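PDB 4R1D: Tle cognate immunity protein 4 C-terminal domain-containing protein from Pseudomonas aeruginosa PAO1, which binds the type VI secretion lipase effector Tle4 as its cognate immunity protein, probably inhibiting it and so protecting the producing cell from its own toxin. Local coordinates for residues E210-G215 / R237-M242. Numbering follows the deposited sequence.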
loop_
_atom_site.group_PDB
_atom_site.type_symbol
_atom_site.label_atom_id
_atom_site.label_comp_id
_atom_site.label_asym_id
_atom_site.label_seq_id
_atom_site.Cartn_x
_atom_site.Cartn_y
_atom_site.Cartn_z
ATOM N N GLU B 210 14.083 -4.264 25.608
ATOM C CA GLU B 210 14.686 -5.480 26.132
ATOM C C GLU B 210 14.049 -6.739 25.553
ATOM O O GLU B 210 12.889 -6.734 25.142
ATOM C CB GLU B 210 14.619 -5.510 27.660
ATOM C CG GLU B 210 13.266 -5.850 28.228
ATOM C CD GLU B 210 13.265 -5.814 29.755
ATOM O OE1 GLU B 210 12.724 -4.844 30.317
ATOM O OE2 GLU B 210 13.810 -6.744 30.382
ATOM N N THR B 211 14.825 -7.813 25.505
ATOM C CA THR B 211 14.282 -9.100 25.121
ATOM C C THR B 211 13.831 -9.831 26.375
ATOM O O THR B 211 14.620 -10.042 27.292
ATOM C CB THR B 211 15.316 -9.940 24.357
ATOM O OG1 THR B 211 15.603 -9.301 23.105
ATOM C CG2 THR B 211 14.781 -11.339 24.088
ATOM N N LEU B 212 12.560 -10.209 26.425
ATOM C CA LEU B 212 12.046 -10.951 27.577
ATOM C C LEU B 212 12.314 -12.439 27.445
ATOM O O LEU B 212 12.474 -13.138 28.445
ATOM C CB LEU B 212 10.544 -10.716 27.775
ATOM C CG LEU B 212 10.082 -9.280 28.033
ATOM C CD1 LEU B 212 8.572 -9.210 28.202
ATOM C CD2 LEU B 212 10.787 -8.698 29.252
ATOM N N ARG B 213 12.354 -12.924 26.207
ATOM C CA ARG B 213 12.454 -14.347 25.960
ATOM C C ARG B 213 12.803 -14.619 24.507
ATOM O O ARG B 213 12.323 -13.935 23.600
ATOM C CB ARG B 213 11.110 -15.005 26.300
ATOM C CG ARG B 213 11.204 -16.291 27.080
ATOM C CD ARG B 213 9.873 -17.042 27.020
ATOM N NE ARG B 213 8.975 -16.733 28.129
ATOM C CZ ARG B 213 7.687 -17.075 28.148
ATOM N NH1 ARG B 213 7.153 -17.705 27.106
ATOM N NH2 ARG B 213 6.927 -16.778 29.196
ATOM N N LYS B 214 13.644 -15.620 24.282
ATOM C CA LYS B 214 13.970 -16.042 22.925
ATOM C C LYS B 214 14.337 -17.514 22.931
ATOM O O LYS B 214 15.277 -17.917 23.615
ATOM C CB LYS B 214 15.130 -15.220 22.353
ATOM C CG LYS B 214 15.687 -15.790 21.047
ATOM C CD LYS B 214 16.861 -14.979 20.516
ATOM C CE LYS B 214 17.362 -15.562 19.202
ATOM N NZ LYS B 214 18.655 -14.966 18.766
ATOM N N GLY B 215 13.603 -18.320 22.174
ATOM C CA GLY B 215 13.943 -19.725 22.063
ATOM C C GLY B 215 12.776 -20.582 21.640
ATOM O O GLY B 215 11.819 -20.089 21.056
ATOM N N ARG B 237 4.572 1.505 28.091
ATOM C CA ARG B 237 5.279 0.266 27.784
ATOM C C ARG B 237 4.669 -0.425 26.576
ATOM O O ARG B 237 3.448 -0.591 26.492
ATOM C CB ARG B 237 5.249 -0.683 28.980
ATOM C CG ARG B 237 6.130 -1.920 28.817
ATOM C CD ARG B 237 6.928 -2.163 30.089
ATOM N NE ARG B 237 7.828 -3.311 30.021
ATOM C CZ ARG B 237 9.130 -3.232 29.768
ATOM N NH1 ARG B 237 9.700 -2.053 29.522
ATOM N NH2 ARG B 237 9.863 -4.334 29.752
ATOM N N GLY B 238 5.528 -0.823 25.645
ATOM C CA GLY B 238 5.108 -1.572 24.474
ATOM C C GLY B 238 5.593 -3.012 24.525
ATOM O O GLY B 238 6.498 -3.358 25.285
ATOM N N TYR B 239 4.990 -3.857 23.700
ATOM C CA TYR B 239 5.321 -5.267 23.670
ATOM C C TYR B 239 5.251 -5.763 22.240
ATOM O O TYR B 239 4.430 -5.289 21.461
ATOM C CB TYR B 239 4.295 -6.059 24.477
ATOM C CG TYR B 239 4.328 -5.801 25.964
ATOM C CD1 TYR B 239 5.231 -6.461 26.776
ATOM C CD2 TYR B 239 3.452 -4.900 26.550
ATOM C CE1 TYR B 239 5.271 -6.232 28.141
ATOM C CE2 TYR B 239 3.477 -4.660 27.920
ATOM C CZ TYR B 239 4.388 -5.332 28.708
ATOM O OH TYR B 239 4.424 -5.115 30.069
ATOM N N THR B 240 6.098 -6.725 21.907
ATOM C CA THR B 240 5.907 -7.483 20.674
ATOM C C THR B 240 6.334 -8.928 20.912
ATOM O O THR B 240 7.514 -9.212 21.112
ATOM C CB THR B 240 6.669 -6.872 19.495
ATOM O OG1 THR B 240 6.220 -5.525 19.291
ATOM C CG2 THR B 240 6.396 -7.664 18.232
ATOM N N PHE B 241 5.341 -9.813 20.956
ATOM C CA PHE B 241 5.544 -11.233 21.214
ATOM C C PHE B 241 5.256 -11.970 19.919
ATOM O O PHE B 241 4.208 -11.754 19.299
ATOM C CB PHE B 241 4.584 -11.741 22.298
ATOM C CG PHE B 241 4.817 -11.147 23.658
ATOM C CD1 PHE B 241 5.858 -10.255 23.885
ATOM C CD2 PHE B 241 3.974 -11.473 24.714
ATOM C CE1 PHE B 241 6.063 -9.706 25.141
ATOM C CE2 PHE B 241 4.170 -10.922 25.971
ATOM C CZ PHE B 241 5.214 -10.043 26.186
ATOM N N MET B 242 6.195 -12.818 19.502
ATOM C CA MET B 242 6.146 -13.470 18.189
ATOM C C MET B 242 6.366 -14.979 18.332
ATOM O O MET B 242 7.283 -15.392 19.023
ATOM C CB MET B 242 7.247 -12.875 17.301
ATOM C CG MET B 242 7.117 -11.367 17.137
ATOM S SD MET B 242 8.612 -10.565 16.518
ATOM C CE MET B 242 9.537 -10.347 18.038
HETATM O O HOH W 1 12.617 -2.055 29.135
#
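Strands 209-214 and 236-245 of the C-terminal domain run in the same direction, second neighbours with strand 225-233 between them, and Glu210, Leu212, Arg237, Tyr239 and Phe241 meet across that intervening strand. The segment axes come no closer than 9.1 Å, at 26°, so side chains alone make the contact. Glu210 and Arg237 form a salt bridge, Arg237 NH2 donating to Glu210 OE1 at 3.0 Å with an N-H...O angle of 142°. The nitrogen meets this oxygen from above the carboxylate plane, the carboxylate and guanidinium planes standing 78° apart. One water donates to Glu210 OE1 and accepts from Arg237 NH1 at 2.9 Å, closing a ring at the guanidinium edge. Arg237 also pairs through NH2 with Asp281 and through NH1 with Ser232. Its CG lies anti to the backbone N and the chain bends at chi2, carrying the guanidinium towards Glu210. Leu212, in a classic beta bulge with Arg213 opposite Leu228, reaches across with its CD1 methyl, 4.0 Å from Phe241 CE1 and 4.4 Å from Tyr239 CE1, the latter at the ring edge. Helix 281-292 packs on the same side: Trp288 meets Phe241 edge-to-face, and the Tyr239 hydroxyl is hydrogen-bonded to Asp281. Two carboxylates and a serine fix the guanidinium's orientation, and its positive charge probably favours the ionised form of Glu210 and Asp281 beside an apolar patch.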